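Local coordinates for protein GH62 arabinofuranosidase (Podospora anserina, PDB 4N4B) that hydrolyses terminal non-reducing alpha-L-arabinofuranosides and probably takes part in the breakdown of plant xylan, at residues D209-L214 against E233-D238; R244-D249 against L258-Q263; Q310-S315 against L323-G328. One frame throughout, in Å; residues are numbered along the deposited sequence.

Contact 1: D209-L214 against E233-D238; sequences DNRNDL and EAIGTD
Asn212 and Ile235 turn the first branch of their side chains the same way: CG of Asn212 (chi1 -69°) and CG1 of Ile235 (chi1 -51°) each lie beside their own backbone N, anti to the carbonyl carbon. The amide of Asn212 is thereby laid against the flank of the isoleucine, with Asn212 CG 4.0 Å from Ile235 CB. Between the backbones, Ile235 N gives a nearly straight hydrogen bond (169°) to Asn212 O at 2.8 Å, and Ala234 CB sits 3.3 Å from the same oxygen. This is a blade-to-blade link of the five-bladed beta-propeller: the loop after strand 204-208, the last of one blade, makes a short 3-10 turn against the end of strand 228-235, the second of the next. With an alanine in place of Asn212 the backbone bond could remain, but the flank of Ile235 would probably lose its cover and a gap would open there. A water lies 2.7 Å from Asp213 OD1 and 2.8 Å from Ile235 O, donating to both, while Asp213 OD2 accepts from Asn210 ND2 at 2.8 Å, from above the carboxylate plane.

Contact 2: R244-D249 against L258-Q263; sequences RSWTAD and LANTEQ
Leu258 and Ala259 both face Ser245, Leu258 N bonding to Ser245 O at 2.9 Å and Ser245 N to Ala259 O at 3.0 Å. Ser245 adds its side chain to this grip: with chi1 at 60° its OG sits between the backbone N and the carbonyl carbon and donates to Ala259 O at 2.8 Å, above the carbonyl plane and on the same face of it as Ser245 N. The pairing is a classic beta bulge, formed where the chain leaves the short outermost strand 256-257 of a propeller blade but still follows strand 241-248. Next along the pairing, Arg244 takes the backbone O of Asn260 side-on with two nitrogens, NE at 2.8 Å and NH2 at 3.1 Å, the oxygen lying close to the guanidinium plane. NH1 of the same arginine makes a salt bridge with Asp209, and Trp246 CZ2 lies 3.5 Å above one guanidinium face. The Asn260 amide stands steeply, 77° from the indole plane, and brings ND2 to 3.2 Å above one face of the Trp246 ring, near its rim; it makes no hydrogen bond with NE1, since both are donors. Toward the other end, Leu258 CD2 touches Thr247 CG2 at 4.2 Å.

Contact 3: Q310-S315 against L323-G328; sequences QGMDPS and LPWRLG
Met312 lies over one face of the Trp325 indole, its SD 3.9 Å from the centroid of the six-membered ring, a Met-aromatic contact to which the neighbouring CG adds a CH-pi contact on the same face. The two residues sit just beyond the loop end of the antiparallel pairing of strands 306-311 and 326-332, in the propeller sheet that also takes in the N-terminal strand 28-30. A bend at chi3 (-96°) turns Met312 CE toward Leu323 CD2, 4.0 Å away. Gln310 takes the opposite face of the tryptophan: with CG set between the backbone N and the carbonyl carbon (chi1 66°), an extended chain beyond it lays the amide almost flat on the ring, the planes 22° apart, with Gln310 CG 3.7 Å from Trp325 CE3. The indole is thus held between a sulfur and an amide, which probably limits its rotation. The glutamine amide is fixed in turn by Asp49 N, which donates to OE1, and by a hydrogen bond between NE2 and Ser284 OG. On the same side of the sheet, Leu327 CD2 packs against Gln310 CB at 3.7 Å. Gly311 and Arg326 form the hydrogen-bonded pair, Gly311 N to Arg326 O at 2.9 Å and Arg326 N to Gly311 O at 3.0 Å. Farther out, Pro324 centres an inverse gamma turn, and its O receives a hydrogen bond at 2.8 Å from a water that itself accepts from Asp313 N. Arg326 NH1, which also bonds Ala45 O, reaches back to Trp325 O at 2.9 Å, from well above the carbonyl plane.

How the contacts relate
Contacts 1 and 2 both reach one propeller blade, through its neighbouring strands 228-235 and 241-248, their centres about 13 Å apart. They touch directly: Arg244 NH1 is 2.8 Å from Asp213 O, and Thr237 N is 2.8 Å from Glu262 OE2. Contact 3 belongs to another blade, its centre about 18 Å from that of contact 1. Contacts 1 and 3 nevertheless converge on what is probably the substrate pocket, marked by a bound Tris molecule: the side chains of Glu233 and Gln310 each lie about 4 Å from that of His285, seen to bind calcium in a structure of this protein, and about 5 Å from the Tris. Ser284 OG bonds to both. Contact 2 lies away from this site.

Contact 1: D209-L214 against E233-D238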
loop_
_atom_site.group_PDB
_atom_site.type_symbol
_atom_site.label_atom_id
_atom_site.label_comp_id
_atom_site.label_asym_id
_atom_site.label_seq_id
_atom_site.Cartn_x
_atom_site.Cartn_y
_atom_site.Cartn_z
ATOM N N ASP A 209 -4.642 -11.208 14.756
ATOM C CA ASP A 209 -4.425 -12.626 14.328
ATOM C C ASP A 209 -3.053 -12.942 14.701
ATOM O O ASP A 209 -2.262 -12.138 15.190
ATOM C CB ASP A 209 -4.682 -12.776 12.835
ATOM C CG ASP A 209 -5.261 -14.066 12.405
ATOM O OD1 ASP A 209 -5.015 -15.067 13.061
ATOM O OD2 ASP A 209 -5.962 -14.060 11.367
ATOM N N ASN A 210 -2.583 -14.172 14.469
ATOM C CA ASN A 210 -1.204 -14.467 14.534
ATOM C C ASN A 210 -0.416 -13.666 13.513
ATOM O O ASN A 210 -1.005 -13.368 12.466
ATOM C CB ASN A 210 -0.858 -15.986 14.432
ATOM C CG ASN A 210 -1.253 -16.562 13.136
ATOM O OD1 ASN A 210 -0.362 -16.870 12.292
ATOM N ND2 ASN A 210 -2.467 -16.754 12.936
ATOM N N ARG A 211 0.805 -13.336 13.815
ATOM C CA ARG A 211 1.585 -12.357 12.997
ATOM C C ARG A 211 1.618 -12.772 11.577
ATOM O O ARG A 211 1.378 -11.891 10.722
ATOM C CB ARG A 211 2.994 -12.247 13.511
ATOM C CG ARG A 211 4.145 -11.620 12.678
ATOM C CD ARG A 211 5.475 -12.212 13.201
ATOM N NE ARG A 211 6.728 -11.674 12.728
ATOM C CZ ARG A 211 7.468 -12.171 11.721
ATOM N NH1 ARG A 211 7.071 -13.185 10.959
ATOM N NH2 ARG A 211 8.597 -11.608 11.426
ATOM N N ASN A 212 1.849 -13.991 11.209
ATOM C CA ASN A 212 1.905 -14.354 9.806
ATOM C C ASN A 212 0.639 -14.275 9.083
ATOM O O ASN A 212 0.669 -14.171 7.831
ATOM C CB ASN A 212 2.511 -15.707 9.569
ATOM C CG ASN A 212 4.012 -15.763 9.866
ATOM O OD1 ASN A 212 4.657 -16.836 9.515
ATOM N ND2 ASN A 212 4.591 -14.861 10.452
ATOM N N ASP A 213 -0.496 -14.330 9.753
ATOM C CA ASP A 213 -1.764 -14.246 9.107
ATOM C C ASP A 213 -2.314 -12.768 8.942
ATOM O O ASP A 213 -3.333 -12.606 8.296
ATOM C CB ASP A 213 -2.815 -15.147 9.854
ATOM C CG ASP A 213 -2.652 -16.600 9.522
ATOM O OD1 ASP A 213 -1.896 -16.936 8.597
ATOM O OD2 ASP A 213 -3.231 -17.435 10.294
ATOM N N LEU A 214 -1.701 -11.810 9.602
ATOM C CA LEU A 214 -2.181 -10.470 9.524
ATOM C C LEU A 214 -0.979 -9.543 9.670
ATOM O O LEU A 214 -0.809 -8.793 10.620
ATOM C CB LEU A 214 -3.230 -10.203 10.607
ATOM C CG LEU A 214 -4.049 -8.956 10.370
ATOM C CD1 LEU A 214 -5.120 -9.231 9.350
ATOM C CD2 LEU A 214 -4.690 -8.510 11.691
ATOM N N GLU A 233 -1.525 -8.246 3.872
ATOM C CA GLU A 233 -0.516 -9.213 3.448
ATOM C C GLU A 233 -0.252 -10.191 4.602
ATOM O O GLU A 233 -0.145 -9.803 5.769
ATOM C CB GLU A 233 0.721 -8.446 3.032
ATOM C CG GLU A 233 1.800 -9.352 2.416
ATOM C CD GLU A 233 3.031 -8.650 1.942
ATOM O OE1 GLU A 233 3.000 -7.412 1.735
ATOM O OE2 GLU A 233 4.083 -9.350 1.765
ATOM N N ALA A 234 -0.048 -11.427 4.166
ATOM C CA ALA A 234 0.250 -12.538 5.049
ATOM C C ALA A 234 1.454 -13.334 4.540
ATOM O O ALA A 234 1.906 -13.147 3.399
ATOM C CB ALA A 234 -0.985 -13.405 5.133
ATOM N N ILE A 235 2.016 -14.193 5.407
ATOM C CA ILE A 235 3.173 -15.058 5.102
ATOM C C ILE A 235 2.635 -16.465 5.138
ATOM O O ILE A 235 2.218 -16.899 6.227
ATOM C CB ILE A 235 4.338 -14.830 6.024
ATOM C CG1 ILE A 235 4.748 -13.343 6.157
ATOM C CG2 ILE A 235 5.466 -15.759 5.663
ATOM C CD1 ILE A 235 5.914 -13.064 7.123
ATOM N N GLY A 236 2.610 -17.195 4.050
ATOM C CA GLY A 236 1.979 -18.505 3.990
ATOM C C GLY A 236 2.881 -19.585 4.619
ATOM O O GLY A 236 4.014 -19.359 4.947
ATOM N N THR A 237 2.238 -20.753 4.741
ATOM C CA THR A 237 2.981 -21.943 5.228
ATOM C C THR A 237 4.181 -22.267 4.381
ATOM O O THR A 237 5.240 -22.682 4.957
ATOM C CB THR A 237 2.023 -23.127 5.286
ATOM O OG1 THR A 237 1.348 -23.248 4.030
ATOM C CG2 THR A 237 1.022 -22.759 6.269
ATOM N N ASP A 238 4.152 -21.957 3.084
ATOM C CA ASP A 238 5.313 -22.078 2.210
ATOM C C ASP A 238 6.338 -20.970 2.314
ATOM O O ASP A 238 7.315 -20.972 1.568
ATOM C CB ASP A 238 4.853 -22.202 0.771
ATOM C CG ASP A 238 3.981 -20.995 0.270
ATOM O OD1 ASP A 238 3.866 -19.972 0.956
ATOM O OD2 ASP A 238 3.481 -21.164 -0.856
HETATM O O HOH W 1 -0.575 -16.971 6.274
#

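Contact 2: R244-D249 against L258-Q263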
loop_
_atom_site.group_PDB
_atom_site.type_symbol
_atom_site.label_atom_id
_atom_site.label_comp_id
_atom_site.label_asym_id
_atom_site.label_seq_id
_atom_site.Cartn_x
_atom_site.Cartn_y
_atom_site.Cartn_z
ATOM N N ARG A 244 -4.857 -11.516 1.913
ATOM C CA ARG A 244 -6.182 -11.879 2.448
ATOM C C ARG A 244 -7.076 -10.668 2.371
ATOM O O ARG A 244 -6.654 -9.522 2.359
ATOM C CB ARG A 244 -5.966 -12.185 3.915
ATOM C CG ARG A 244 -5.010 -13.292 4.187
ATOM C CD ARG A 244 -4.878 -13.683 5.656
ATOM N NE ARG A 244 -6.099 -14.353 6.121
ATOM C CZ ARG A 244 -6.513 -14.345 7.358
ATOM N NH1 ARG A 244 -5.898 -13.699 8.292
ATOM N NH2 ARG A 244 -7.644 -14.985 7.636
ATOM N N SER A 245 -8.383 -10.936 2.266
ATOM C CA SER A 245 -9.418 -9.912 2.075
ATOM C C SER A 245 -10.680 -10.138 2.923
ATOM O O SER A 245 -11.077 -11.297 3.263
ATOM C CB SER A 245 -9.846 -9.889 0.648
ATOM O OG SER A 245 -10.388 -11.081 0.120
ATOM N N TRP A 246 -11.259 -9.003 3.262
ATOM C CA TRP A 246 -12.508 -8.940 4.069
ATOM C C TRP A 246 -13.306 -7.781 3.528
ATOM O O TRP A 246 -12.843 -6.834 2.864
ATOM C CB TRP A 246 -12.204 -8.627 5.523
ATOM C CG TRP A 246 -11.422 -9.622 6.295
ATOM C CD1 TRP A 246 -11.870 -10.539 7.289
ATOM C CD2 TRP A 246 -9.988 -9.835 6.300
ATOM N NE1 TRP A 246 -10.898 -11.232 7.774
ATOM C CE2 TRP A 246 -9.684 -10.849 7.224
ATOM C CE3 TRP A 246 -8.923 -9.212 5.596
ATOM C CZ2 TRP A 246 -8.386 -11.237 7.536
ATOM C CZ3 TRP A 246 -7.662 -9.595 5.852
ATOM C CH2 TRP A 246 -7.375 -10.599 6.799
ATOM N N THR A 247 -14.610 -7.801 3.821
ATOM C CA THR A 247 -15.493 -6.676 3.582
ATOM C C THR A 247 -16.259 -6.211 4.837
ATOM O O THR A 247 -16.367 -6.912 5.767
ATOM C CB THR A 247 -16.487 -6.903 2.437
ATOM O OG1 THR A 247 -17.399 -7.939 2.774
ATOM C CG2 THR A 247 -15.756 -7.230 1.152
ATOM N N ALA A 248 -16.752 -4.992 4.788
ATOM C CA ALA A 248 -17.503 -4.421 5.877
ATOM C C ALA A 248 -18.432 -3.322 5.413
ATOM O O ALA A 248 -18.244 -2.713 4.429
ATOM C CB ALA A 248 -16.542 -3.824 6.895
ATOM N N ASP A 249 -19.416 -3.041 6.253
ATOM C CA ASP A 249 -20.305 -1.912 6.059
ATOM C C ASP A 249 -19.779 -0.634 6.635
ATOM O O ASP A 249 -20.312 0.380 6.358
ATOM C CB ASP A 249 -21.637 -2.176 6.738
ATOM C CG ASP A 249 -22.406 -3.259 6.083
ATOM O OD1 ASP A 249 -22.354 -3.434 4.892
ATOM O OD2 ASP A 249 -23.056 -3.924 6.842
ATOM N N LEU A 258 -13.772 -12.398 2.994
ATOM C CA LEU A 258 -14.082 -12.465 1.583
ATOM C C LEU A 258 -13.365 -13.644 0.976
ATOM O O LEU A 258 -13.862 -14.768 0.881
ATOM C CB LEU A 258 -13.844 -11.155 0.885
ATOM C CG LEU A 258 -14.215 -11.146 -0.594
ATOM C CD1 LEU A 258 -15.730 -11.295 -0.888
ATOM C CD2 LEU A 258 -13.661 -9.904 -1.297
ATOM N N ALA A 259 -12.069 -13.474 0.713
ATOM C CA ALA A 259 -11.145 -14.501 0.242
ATOM C C ALA A 259 -9.943 -14.375 1.110
ATOM O O ALA A 259 -9.099 -13.485 0.881
ATOM C CB ALA A 259 -10.824 -14.263 -1.254
ATOM N N ASN A 260 -9.836 -15.162 2.170
ATOM C CA ASN A 260 -8.819 -14.978 3.172
ATOM C C ASN A 260 -8.187 -16.270 3.692
ATOM O O ASN A 260 -7.645 -16.310 4.790
ATOM C CB ASN A 260 -9.380 -14.131 4.366
ATOM C CG ASN A 260 -10.424 -14.836 5.173
ATOM O OD1 ASN A 260 -10.829 -15.949 4.875
ATOM N ND2 ASN A 260 -10.934 -14.109 6.145
ATOM N N THR A 261 -8.231 -17.279 2.828
ATOM C CA THR A 261 -7.522 -18.512 3.141
ATOM C C THR A 261 -6.537 -18.869 2.074
ATOM O O THR A 261 -6.686 -18.354 0.936
ATOM C CB THR A 261 -8.555 -19.704 3.249
ATOM O OG1 THR A 261 -9.259 -19.913 2.071
ATOM C CG2 THR A 261 -9.568 -19.473 4.396
ATOM N N GLU A 262 -5.570 -19.723 2.348
ATOM C CA GLU A 262 -4.647 -20.108 1.270
ATOM C C GLU A 262 -5.354 -20.785 0.124
ATOM O O GLU A 262 -4.971 -20.640 -1.063
ATOM C CB GLU A 262 -3.508 -20.940 1.781
ATOM C CG GLU A 262 -2.547 -20.207 2.689
ATOM C CD GLU A 262 -1.263 -20.963 3.006
ATOM O OE1 GLU A 262 -1.081 -22.110 2.457
ATOM O OE2 GLU A 262 -0.426 -20.544 3.787
ATOM N N GLN A 263 -6.402 -21.561 0.396
ATOM C CA GLN A 263 -7.178 -22.244 -0.662
ATOM C C GLN A 263 -8.091 -21.318 -1.416
ATOM O O GLN A 263 -8.412 -21.538 -2.603
ATOM C CB GLN A 263 -8.047 -23.348 -0.025
ATOM C CG GLN A 263 -7.208 -24.264 0.815
ATOM C CD GLN A 263 -7.222 -23.992 2.359
ATOM O OE1 GLN A 263 -6.923 -22.854 2.887
ATOM N NE2 GLN A 263 -7.540 -25.121 3.134
HETATM O O HOH W 2 -9.628 -17.347 7.305
#

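Contact 3: Q310-S315 against L323-G328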
loop_
_atom_site.group_PDB
_atom_site.type_symbol
_atom_site.label_atom_id
_atom_site.label_comp_id
_atom_site.label_asym_id
_atom_site.label_seq_id
_atom_site.Cartn_x
_atom_site.Cartn_y
_atom_site.Cartn_z
ATOM N N GLN A 310 4.560 -6.034 -5.615
ATOM C CA GLN A 310 5.987 -6.399 -5.595
ATOM C C GLN A 310 6.140 -7.922 -5.519
ATOM O O GLN A 310 5.426 -8.613 -4.793
ATOM C CB GLN A 310 6.714 -5.716 -4.446
ATOM C CG GLN A 310 6.300 -6.140 -3.079
ATOM C CD GLN A 310 7.067 -5.425 -1.997
ATOM O OE1 GLN A 310 7.529 -4.310 -2.125
ATOM N NE2 GLN A 310 7.173 -6.097 -0.829
ATOM N N GLY A 311 7.135 -8.324 -6.253
ATOM C CA GLY A 311 7.530 -9.699 -6.276
ATOM C C GLY A 311 9.055 -9.848 -6.343
ATOM O O GLY A 311 9.717 -8.936 -6.483
ATOM N N MET A 312 9.515 -11.076 -6.289
ATOM C CA MET A 312 10.930 -11.362 -6.377
ATOM C C MET A 312 11.166 -12.815 -6.796
ATOM O O MET A 312 10.387 -13.686 -6.576
ATOM C CB MET A 312 11.666 -11.093 -5.051
ATOM C CG MET A 312 11.141 -11.900 -3.923
ATOM S SD MET A 312 12.120 -11.751 -2.415
ATOM C CE MET A 312 13.132 -13.227 -2.638
ATOM N N ASP A 313 12.341 -12.999 -7.362
ATOM C CA ASP A 313 12.807 -14.349 -7.712
ATOM C C ASP A 313 12.692 -15.260 -6.498
ATOM O O ASP A 313 13.265 -14.996 -5.541
ATOM C CB ASP A 313 14.247 -14.274 -8.192
ATOM C CG ASP A 313 14.825 -15.647 -8.652
ATOM O OD1 ASP A 313 14.348 -16.668 -8.308
ATOM O OD2 ASP A 313 15.823 -15.571 -9.326
ATOM N N PRO A 314 11.925 -16.338 -6.576
ATOM C CA PRO A 314 11.697 -17.105 -5.340
ATOM C C PRO A 314 12.895 -17.915 -4.935
ATOM O O PRO A 314 12.946 -18.410 -3.863
ATOM C CB PRO A 314 10.536 -17.995 -5.682
ATOM C CG PRO A 314 10.676 -18.274 -7.087
ATOM C CD PRO A 314 10.980 -16.940 -7.651
ATOM N N SER A 315 13.807 -18.016 -5.849
ATOM C CA SER A 315 15.162 -18.659 -5.368
ATOM C C SER A 315 16.159 -17.703 -4.583
ATOM O O SER A 315 17.057 -18.239 -4.038
ATOM C CB SER A 315 15.886 -19.147 -6.605
ATOM O OG SER A 315 15.120 -20.168 -7.189
ATOM N N LEU A 323 16.863 -7.806 -0.658
ATOM C CA LEU A 323 16.159 -8.681 -1.593
ATOM C C LEU A 323 15.729 -7.957 -2.839
ATOM O O LEU A 323 15.465 -6.723 -2.837
ATOM C CB LEU A 323 14.924 -9.291 -0.932
ATOM C CG LEU A 323 15.187 -10.303 0.187
ATOM C CD1 LEU A 323 13.830 -10.642 0.863
ATOM C CD2 LEU A 323 15.848 -11.536 -0.293
ATOM N N PRO A 324 15.735 -8.647 -3.962
ATOM C CA PRO A 324 15.569 -8.024 -5.275
ATOM C C PRO A 324 14.091 -7.851 -5.689
ATOM O O PRO A 324 13.600 -8.387 -6.675
ATOM C CB PRO A 324 16.314 -9.034 -6.204
ATOM C CG PRO A 324 16.053 -10.289 -5.574
ATOM C CD PRO A 324 16.124 -10.074 -4.085
ATOM N N TRP A 325 13.401 -7.058 -4.911
ATOM C CA TRP A 325 12.011 -6.755 -5.181
ATOM C C TRP A 325 11.850 -5.898 -6.448
ATOM O O TRP A 325 12.575 -4.993 -6.653
ATOM C CB TRP A 325 11.349 -6.028 -3.981
ATOM C CG TRP A 325 11.231 -6.788 -2.742
ATOM C CD1 TRP A 325 12.048 -6.701 -1.690
ATOM C CD2 TRP A 325 10.301 -7.829 -2.445
ATOM N NE1 TRP A 325 11.678 -7.558 -0.716
ATOM C CE2 TRP A 325 10.619 -8.296 -1.161
ATOM C CE3 TRP A 325 9.212 -8.388 -3.120
ATOM C CZ2 TRP A 325 9.891 -9.268 -0.533
ATOM C CZ3 TRP A 325 8.491 -9.373 -2.508
ATOM C CH2 TRP A 325 8.825 -9.800 -1.209
ATOM N N ARG A 326 10.875 -6.300 -7.262
ATOM C CA ARG A 326 10.490 -5.653 -8.495
ATOM C C ARG A 326 8.969 -5.525 -8.531
ATOM O O ARG A 326 8.300 -6.273 -7.947
ATOM C CB ARG A 326 10.954 -6.478 -9.733
ATOM C CG ARG A 326 12.415 -6.956 -9.762
ATOM C CD ARG A 326 13.373 -5.775 -9.891
ATOM N NE ARG A 326 14.774 -6.188 -9.864
ATOM C CZ ARG A 326 15.579 -6.051 -8.833
ATOM N NH1 ARG A 326 15.186 -5.505 -7.726
ATOM N NH2 ARG A 326 16.834 -6.417 -8.937
ATOM N N LEU A 327 8.510 -4.561 -9.303
ATOM C CA LEU A 327 7.070 -4.290 -9.414
ATOM C C LEU A 327 6.505 -4.763 -10.736
ATOM O O LEU A 327 7.074 -4.586 -11.741
ATOM C CB LEU A 327 6.733 -2.781 -9.239
ATOM C CG LEU A 327 7.332 -2.038 -8.036
ATOM C CD1 LEU A 327 6.857 -0.575 -8.029
ATOM C CD2 LEU A 327 6.950 -2.768 -6.740
ATOM N N GLY A 328 5.332 -5.361 -10.639
ATOM C CA GLY A 328 4.503 -5.725 -11.755
ATOM C C GLY A 328 3.056 -5.397 -11.465
ATOM O O GLY A 328 2.725 -4.750 -10.481
HETATM O O HOH W 3 13.831 -10.612 -8.295
#